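Local coordinates for alpha-actinin-like protein 1 (Schizosaccharomyces pombe, PDB 5BVR), which binds actin filaments through the tandem calponin-homology domains held in this chain and helps form and organise the actin ring in cytokinesis, at residues 151-155 with 220-224; 161-165 with 223-227. All coordinates share one frame; numbering follows the deposited sequence.

Overall arrangement
From the N terminus the chain first builds one calponin-homology domain; in the second, helix 127-138 leads into the loop that carries 151-155, and helix 159-168, which carries 161-165, comes next. Helices 183-198 and 206-209 then intervene before the chain returns in helix 217-234, on which both contacts end. Interaction 1 closes a loop of 64 residues between its segments; interaction 2 closes one of 57. On the far helix the order is unchanged, 220-224 and then 223-227, sharing Tyr-223 and Val-224, so the two loops cross rather than nest. Their centres lie about 9 Å apart, and Trp-155 packs on Phe-161 and Leu-164, joining them into one interior.

Interaction 1. Residues 151-155 with 220-224; sequences FTRSW and IMTYV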
ATOM      1  N   PHE A 151      -2.499  11.118  -7.769  1.00 15.46           N
ATOM      2  CA  PHE A 151      -2.968   9.931  -7.077  1.00 14.04           C
ATOM      3  C   PHE A 151      -4.166  10.229  -6.182  1.00 15.09           C
ATOM      4  O   PHE A 151      -4.335   9.635  -5.111  1.00 15.74           O
ATOM      5  CB  PHE A 151      -1.822   9.316  -6.265  1.00 15.42           C
ATOM      6  CG  PHE A 151      -0.739   8.709  -7.128  1.00 15.25           C
ATOM      7  CD1 PHE A 151      -0.988   7.564  -7.825  1.00 15.53           C
ATOM      8  CD2 PHE A 151       0.504   9.283  -7.222  1.00 14.90           C
ATOM      9  CE1 PHE A 151      -0.002   6.985  -8.625  1.00 17.44           C
ATOM     10  CE2 PHE A 151       1.491   8.720  -8.011  1.00 15.61           C
ATOM     11  CZ  PHE A 151       1.232   7.571  -8.712  1.00 15.56           C
ATOM     12  N   THR A 152      -5.003  11.152  -6.645  1.00 14.82           N
ATOM     13  CA  THR A 152      -6.228  11.500  -5.931  1.00 15.77           C
ATOM     14  C   THR A 152      -7.422  11.533  -6.899  1.00 13.92           C
ATOM     15  O   THR A 152      -8.005  10.489  -7.206  1.00 15.35           O
ATOM     16  CB  THR A 152      -6.061  12.831  -5.153  1.00 17.00           C
ATOM     17  OG1 THR A 152      -5.601  13.857  -6.033  1.00 18.78           O
ATOM     18  CG2 THR A 152      -5.040  12.648  -4.009  1.00 17.17           C
ATOM     19  N   ARG A 153      -7.762  12.720  -7.379  1.00 15.39           N
ATOM     20  CA  ARG A 153      -8.980  12.925  -8.129  1.00 15.98           C
ATOM     21  C   ARG A 153      -9.009  12.206  -9.461  1.00 16.88           C
ATOM     22  O   ARG A 153     -10.090  11.967  -9.988  1.00 16.77           O
ATOM     23  CB  ARG A 153      -9.207  14.424  -8.327  1.00 19.40           C
ATOM     24  CG  ARG A 153      -8.875  15.215  -7.063  1.00 29.37           C
ATOM     25  CD  ARG A 153      -9.733  16.384  -6.854  1.00 39.48           C
ATOM     26  NE  ARG A 153     -11.115  15.972  -6.716  1.00 37.13           N
ATOM     27  CZ  ARG A 153     -12.121  16.827  -6.692  1.00 40.21           C
ATOM     28  NH1 ARG A 153     -11.885  18.128  -6.824  1.00 52.28           N
ATOM     29  NH2 ARG A 153     -13.354  16.382  -6.559  1.00 35.72           N
ATOM     30  N   SER A 154      -7.842  11.862 -10.006  1.00 14.90           N
ATOM     31  CA  SER A 154      -7.792  11.143 -11.282  1.00 14.40           C
ATOM     32  C   SER A 154      -8.325   9.717 -11.201  1.00 15.49           C
ATOM     33  O   SER A 154      -8.483   9.070 -12.226  1.00 15.26           O
ATOM     34  CB  SER A 154      -6.346  11.046 -11.803  1.00 16.49           C
ATOM     35  OG  SER A 154      -5.760  12.309 -11.964  1.00 19.85           O
ATOM     36  N   TRP A 155      -8.551   9.216  -9.989  1.00 14.29           N
ATOM     37  CA  TRP A 155      -8.928   7.821  -9.766  1.00 12.74           C
ATOM     38  C   TRP A 155     -10.354   7.598  -9.255  1.00 13.44           C
ATOM     39  O   TRP A 155     -10.808   6.452  -9.185  1.00 15.47           O
ATOM     40  CB  TRP A 155      -7.958   7.223  -8.715  1.00 13.96           C
ATOM     41  CG  TRP A 155      -6.543   7.273  -9.197  1.00 13.02           C
ATOM     42  CD1 TRP A 155      -5.669   8.292  -9.047  1.00 15.21           C
ATOM     43  CD2 TRP A 155      -5.884   6.289 -10.016  1.00 12.69           C
ATOM     44  NE1 TRP A 155      -4.490   8.002  -9.689  1.00 14.48           N
ATOM     45  CE2 TRP A 155      -4.597   6.777 -10.295  1.00 13.86           C
ATOM     46  CE3 TRP A 155      -6.258   5.038 -10.523  1.00 14.08           C
ATOM     47  CZ2 TRP A 155      -3.682   6.065 -11.061  1.00 13.95           C
ATOM     48  CZ3 TRP A 155      -5.340   4.322 -11.282  1.00 15.00           C
ATOM     49  CH2 TRP A 155      -4.062   4.834 -11.512  1.00 14.26           C
ATOM     50  N   ILE A 220      -4.287   5.480  -2.053  1.00 14.15           N
ATOM     51  CA  ILE A 220      -4.382   5.230  -3.476  1.00 12.65           C
ATOM     52  C   ILE A 220      -3.027   4.794  -4.012  1.00 13.68           C
ATOM     53  O   ILE A 220      -2.936   3.810  -4.757  1.00 13.65           O
ATOM     54  CB  ILE A 220      -4.986   6.431  -4.251  1.00 13.38           C
ATOM     55  CG1 ILE A 220      -6.469   6.533  -3.909  1.00 17.01           C
ATOM     56  CG2 ILE A 220      -4.755   6.295  -5.749  1.00 16.24           C
ATOM     57  CD1 ILE A 220      -7.105   7.821  -4.392  1.00 16.25           C
ATOM     58  N   MET A 221      -1.968   5.519  -3.669  1.00 13.94           N
ATOM     59  CA  MET A 221      -0.634   5.145  -4.113  1.00 14.13           C
ATOM     60  C   MET A 221      -0.276   3.720  -3.707  1.00 14.67           C
ATOM     61  O   MET A 221       0.306   2.972  -4.488  1.00 14.87           O
ATOM     62  CB  MET A 221       0.399   6.073  -3.534  1.00 15.58           C
ATOM     63  CG  MET A 221       0.385   7.482  -4.123  1.00 17.56           C
ATOM     64  SD  MET A 221       1.609   8.577  -3.376  1.00 20.29           S
ATOM     65  CE  MET A 221       3.056   7.647  -3.860  1.00 17.83           C
ATOM     66  N   THR A 222      -0.590   3.366  -2.479  1.00 13.17           N
ATOM     67  CA  THR A 222      -0.277   2.028  -1.984  1.00 13.89           C
ATOM     68  C   THR A 222      -0.943   0.965  -2.858  1.00 14.50           C
ATOM     69  O   THR A 222      -0.314  -0.057  -3.198  1.00 16.30           O
ATOM     70  CB  THR A 222      -0.718   1.855  -0.519  1.00 14.48           C
ATOM     71  OG1 THR A 222      -0.054   2.838   0.281  1.00 15.83           O
ATOM     72  CG2 THR A 222      -0.360   0.471   0.031  1.00 15.02           C
ATOM     73  N   TYR A 223      -2.216   1.171  -3.199  1.00 13.63           N
ATOM     74  CA  TYR A 223      -2.982   0.223  -3.978  1.00 14.90           C
ATOM     75  C   TYR A 223      -2.507   0.204  -5.458  1.00 13.45           C
ATOM     76  O   TYR A 223      -2.274  -0.871  -6.031  1.00 14.39           O
ATOM     77  CB  TYR A 223      -4.486   0.525  -3.860  1.00 14.16           C
ATOM     78  CG  TYR A 223      -5.355  -0.423  -4.649  1.00 14.44           C
ATOM     79  CD1 TYR A 223      -5.347  -1.789  -4.418  1.00 14.98           C
ATOM     80  CD2 TYR A 223      -6.212   0.051  -5.612  1.00 14.49           C
ATOM     81  CE1 TYR A 223      -6.149  -2.655  -5.171  1.00 15.94           C
ATOM     82  CE2 TYR A 223      -7.016  -0.805  -6.362  1.00 16.03           C
ATOM     83  CZ  TYR A 223      -6.990  -2.141  -6.137  1.00 16.26           C
ATOM     84  OH  TYR A 223      -7.768  -2.989  -6.889  1.00 16.77           O
ATOM     85  N   VAL A 224      -2.322   1.374  -6.055  1.00 13.41           N
ATOM     86  CA  VAL A 224      -1.899   1.452  -7.446  1.00 13.77           C
ATOM     87  C   VAL A 224      -0.515   0.808  -7.604  1.00 14.79           C
ATOM     88  O   VAL A 224      -0.241   0.163  -8.630  1.00 14.04           O
ATOM     89  CB  VAL A 224      -1.893   2.900  -7.929  1.00 13.31           C
ATOM     90  CG1 VAL A 224      -1.191   3.022  -9.286  1.00 16.22           C
ATOM     91  CG2 VAL A 224      -3.317   3.419  -8.018  1.00 16.20           C
TER
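Met-221 lays its CG across one face of the Phe-151 ring, and this is the tight end of the contact: CG of Met-221 stands 3.4 Å from CG of Phe-151 and lies 29° off the ring normal, a CH-pi approach. The two side chains cross at about a right angle. With SD anti to CA (chi2 179°), the chain carries the sulfur on past the ring, which it meets obliquely, in a Met-aromatic contact with SD of Met-221 4.8 Å from the Phe-151 centroid. At the edge of the Phe-151 ring sit CG2 of Ile-220 and CG1 of Val-224.

CG2 of Ile-220 is shared: it also lies over the Trp-155 indole, on the same face as CG2 of Val-224. It is 4.1 Å from the centroid of the five-membered ring of Trp-155, while CG2 of Val-224 lies 3.9 Å from that of the six-membered ring, 11° off the normal. Trp-155 NE1 is hydrogen-bonded to Asp-150 O, which ties the indole to its own loop.

Beside Ile-220 the backbone O of Phe-151 is buried against carbon, 3.4 Å from Ile-220 CB, and has no polar partner in the model. The contact loosens at partly exposed Thr-152, whose CB points away; its backbone O is 4.0 Å from CD1 of Ile-220.

No hydrogen bond crosses between the segments, so the 317 Å² buried here is held by apolar packing of an aromatic-bearing loop against helix 217-234, within the helical core of a calponin-homology domain.

Interaction 2. Residues 161-165 with 223-227; sequences FCALI and YVAEY
Phe-161 meets Tyr-223 and Tyr-227 in an aromatic cluster between helices 159-168 and 217-234 of the second calponin-homology domain. The axes of the short segments 161-165 and 223-227 run nearly parallel, 14° apart and 11.9 Å from each other at closest approach, a spacing filled by large side chains. From its CB, Phe-161 has CG anti to the carbonyl carbon (chi1 -71°), which brings the CD1-CE1-CZ side of the ring toward helix 217-234. There CD1 of Phe-161 lies 3.8 Å from CZ of Tyr-227, CE1 is 3.6 Å from CE2 of Tyr-223 and also touches CG2 of Val-224, and CZ reaches CD2 of Tyr-223. Both ring pairs are oblique, the Phe-161 and Tyr-223 planes standing at 55°.

About one turn further along helix 159-168, Leu-164 CD1 packs 4.2 Å from CD2 of Tyr-227, and Ile-165 CG1 meets the edge of that ring at CE2. Phe-191, on helix 183-198, adds edge-to-face contacts with Phe-161 and Tyr-223. Replacing Tyr-227 with an alanine is likely to open a gap beside Phe-161, Leu-164 and Ile-165 and leave the Tyr-223 hydroxyl without this partner. In the deposited chain the buried phenols are linked by one hydrogen bond, from Tyr-227 OH to Tyr-223 OH at 2.9 Å.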
ATOM      1  N   PHE A 161      -8.607   2.772 -13.214  1.00 14.55           N
ATOM      2  CA  PHE A 161      -8.400   1.393 -12.796  1.00 14.98           C
ATOM      3  C   PHE A 161      -8.850   0.443 -13.903  1.00 16.13           C
ATOM      4  O   PHE A 161      -8.130  -0.507 -14.231  1.00 17.32           O
ATOM      5  CB  PHE A 161      -9.134   1.042 -11.500  1.00 15.60           C
ATOM      6  CG  PHE A 161      -8.553   1.684 -10.271  1.00 14.76           C
ATOM      7  CD1 PHE A 161      -7.297   1.343  -9.821  1.00 16.56           C
ATOM      8  CD2 PHE A 161      -9.289   2.598  -9.539  1.00 18.30           C
ATOM      9  CE1 PHE A 161      -6.757   1.911  -8.662  1.00 17.22           C
ATOM     10  CE2 PHE A 161      -8.751   3.160  -8.362  1.00 16.59           C
ATOM     11  CZ  PHE A 161      -7.486   2.819  -7.954  1.00 16.47           C
ATOM     12  N   CYS A 162     -10.024   0.693 -14.472  1.00 15.89           N
ATOM     13  CA  CYS A 162     -10.529  -0.174 -15.539  1.00 15.83           C
ATOM     14  C   CYS A 162      -9.628  -0.145 -16.763  1.00 17.89           C
ATOM     15  O   CYS A 162      -9.382  -1.193 -17.375  1.00 19.01           O
ATOM     16  CB  CYS A 162     -11.949   0.195 -15.946  1.00 20.75           C
ATOM     17  SG  CYS A 162     -13.206  -0.218 -14.696  1.00 18.67           S
ATOM     18  N   ALA A 163      -9.109   1.032 -17.111  1.00 17.37           N
ATOM     19  CA  ALA A 163      -8.259   1.171 -18.293  1.00 18.48           C
ATOM     20  C   ALA A 163      -6.944   0.441 -18.070  1.00 17.60           C
ATOM     21  O   ALA A 163      -6.434  -0.207 -18.995  1.00 17.90           O
ATOM     22  CB  ALA A 163      -7.999   2.621 -18.593  1.00 18.42           C
ATOM     23  N   LEU A 164      -6.384   0.535 -16.862  1.00 15.16           N
ATOM     24  CA  LEU A 164      -5.134  -0.168 -16.585  1.00 15.08           C
ATOM     25  C   LEU A 164      -5.302  -1.657 -16.800  1.00 19.73           C
ATOM     26  O   LEU A 164      -4.449  -2.297 -17.386  1.00 18.86           O
ATOM     27  CB  LEU A 164      -4.677   0.102 -15.156  1.00 15.18           C
ATOM     28  CG  LEU A 164      -3.937   1.404 -14.884  1.00 16.84           C
ATOM     29  CD1 LEU A 164      -3.651   1.519 -13.385  1.00 19.45           C
ATOM     30  CD2 LEU A 164      -2.645   1.504 -15.655  1.00 20.30           C
ATOM     31  N   ILE A 165      -6.404  -2.210 -16.308  1.00 16.06           N
ATOM     32  CA  ILE A 165      -6.669  -3.634 -16.442  1.00 18.19           C
ATOM     33  C   ILE A 165      -6.885  -3.990 -17.910  1.00 18.47           C
ATOM     34  O   ILE A 165      -6.290  -4.946 -18.423  1.00 20.33           O
ATOM     35  CB  ILE A 165      -7.889  -4.052 -15.617  1.00 19.16           C
ATOM     36  CG1 ILE A 165      -7.558  -3.897 -14.129  1.00 19.93           C
ATOM     37  CG2 ILE A 165      -8.269  -5.496 -15.911  1.00 23.28           C
ATOM     38  CD1 ILE A 165      -8.752  -4.048 -13.230  1.00 22.64           C
ATOM     39  N   TYR A 223      -2.216   1.171  -3.199  1.00 13.63           N
ATOM     40  CA  TYR A 223      -2.982   0.223  -3.978  1.00 14.90           C
ATOM     41  C   TYR A 223      -2.507   0.204  -5.458  1.00 13.45           C
ATOM     42  O   TYR A 223      -2.274  -0.871  -6.031  1.00 14.39           O
ATOM     43  CB  TYR A 223      -4.486   0.525  -3.860  1.00 14.16           C
ATOM     44  CG  TYR A 223      -5.355  -0.423  -4.649  1.00 14.44           C
ATOM     45  CD1 TYR A 223      -5.347  -1.789  -4.418  1.00 14.98           C
ATOM     46  CD2 TYR A 223      -6.212   0.051  -5.612  1.00 14.49           C
ATOM     47  CE1 TYR A 223      -6.149  -2.655  -5.171  1.00 15.94           C
ATOM     48  CE2 TYR A 223      -7.016  -0.805  -6.362  1.00 16.03           C
ATOM     49  CZ  TYR A 223      -6.990  -2.141  -6.137  1.00 16.26           C
ATOM     50  OH  TYR A 223      -7.768  -2.989  -6.889  1.00 16.77           O
ATOM     51  N   VAL A 224      -2.322   1.374  -6.055  1.00 13.41           N
ATOM     52  CA  VAL A 224      -1.899   1.452  -7.446  1.00 13.77           C
ATOM     53  C   VAL A 224      -0.515   0.808  -7.604  1.00 14.79           C
ATOM     54  O   VAL A 224      -0.241   0.163  -8.630  1.00 14.04           O
ATOM     55  CB  VAL A 224      -1.893   2.900  -7.929  1.00 13.31           C
ATOM     56  CG1 VAL A 224      -1.191   3.022  -9.286  1.00 16.22           C
ATOM     57  CG2 VAL A 224      -3.317   3.419  -8.018  1.00 16.20           C
ATOM     58  N   ALA A 225       0.365   0.937  -6.611  1.00 12.53           N
ATOM     59  CA  ALA A 225       1.678   0.277  -6.677  1.00 13.98           C
ATOM     60  C   ALA A 225       1.531  -1.238  -6.865  1.00 15.56           C
ATOM     61  O   ALA A 225       2.406  -1.887  -7.490  1.00 15.76           O
ATOM     62  CB  ALA A 225       2.501   0.559  -5.415  1.00 14.89           C
ATOM     63  N   GLU A 226       0.458  -1.831  -6.342  1.00 14.95           N
ATOM     64  CA  GLU A 226       0.226  -3.275  -6.529  1.00 16.27           C
ATOM     65  C   GLU A 226       0.025  -3.598  -8.006  1.00 17.02           C
ATOM     66  O   GLU A 226       0.451  -4.659  -8.473  1.00 17.28           O
ATOM     67  CB  GLU A 226      -0.979  -3.806  -5.742  1.00 18.27           C
ATOM     68  CG  GLU A 226      -0.857  -3.678  -4.220  1.00 17.48           C
ATOM     69  CD  GLU A 226       0.038  -4.708  -3.572  1.00 25.78           C
ATOM     70  OE1 GLU A 226       0.422  -5.682  -4.246  1.00 26.94           O
ATOM     71  OE2 GLU A 226       0.345  -4.541  -2.372  1.00 21.90           O
ATOM     72  N   TYR A 227      -0.641  -2.709  -8.734  1.00 14.27           N
ATOM     73  CA  TYR A 227      -0.814  -2.880 -10.168  1.00 15.54           C
ATOM     74  C   TYR A 227       0.529  -2.858 -10.891  1.00 15.61           C
ATOM     75  O   TYR A 227       0.815  -3.717 -11.723  1.00 15.70           O
ATOM     76  CB  TYR A 227      -1.721  -1.797 -10.763  1.00 15.84           C
ATOM     77  CG  TYR A 227      -3.197  -1.964 -10.446  1.00 15.99           C
ATOM     78  CD1 TYR A 227      -3.663  -1.881  -9.143  1.00 17.04           C
ATOM     79  CD2 TYR A 227      -4.125  -2.156 -11.449  1.00 17.02           C
ATOM     80  CE1 TYR A 227      -5.015  -2.036  -8.860  1.00 19.81           C
ATOM     81  CE2 TYR A 227      -5.459  -2.313 -11.177  1.00 18.72           C
ATOM     82  CZ  TYR A 227      -5.904  -2.235  -9.886  1.00 17.82           C
ATOM     83  OH  TYR A 227      -7.244  -2.395  -9.656  1.00 17.53           O
TER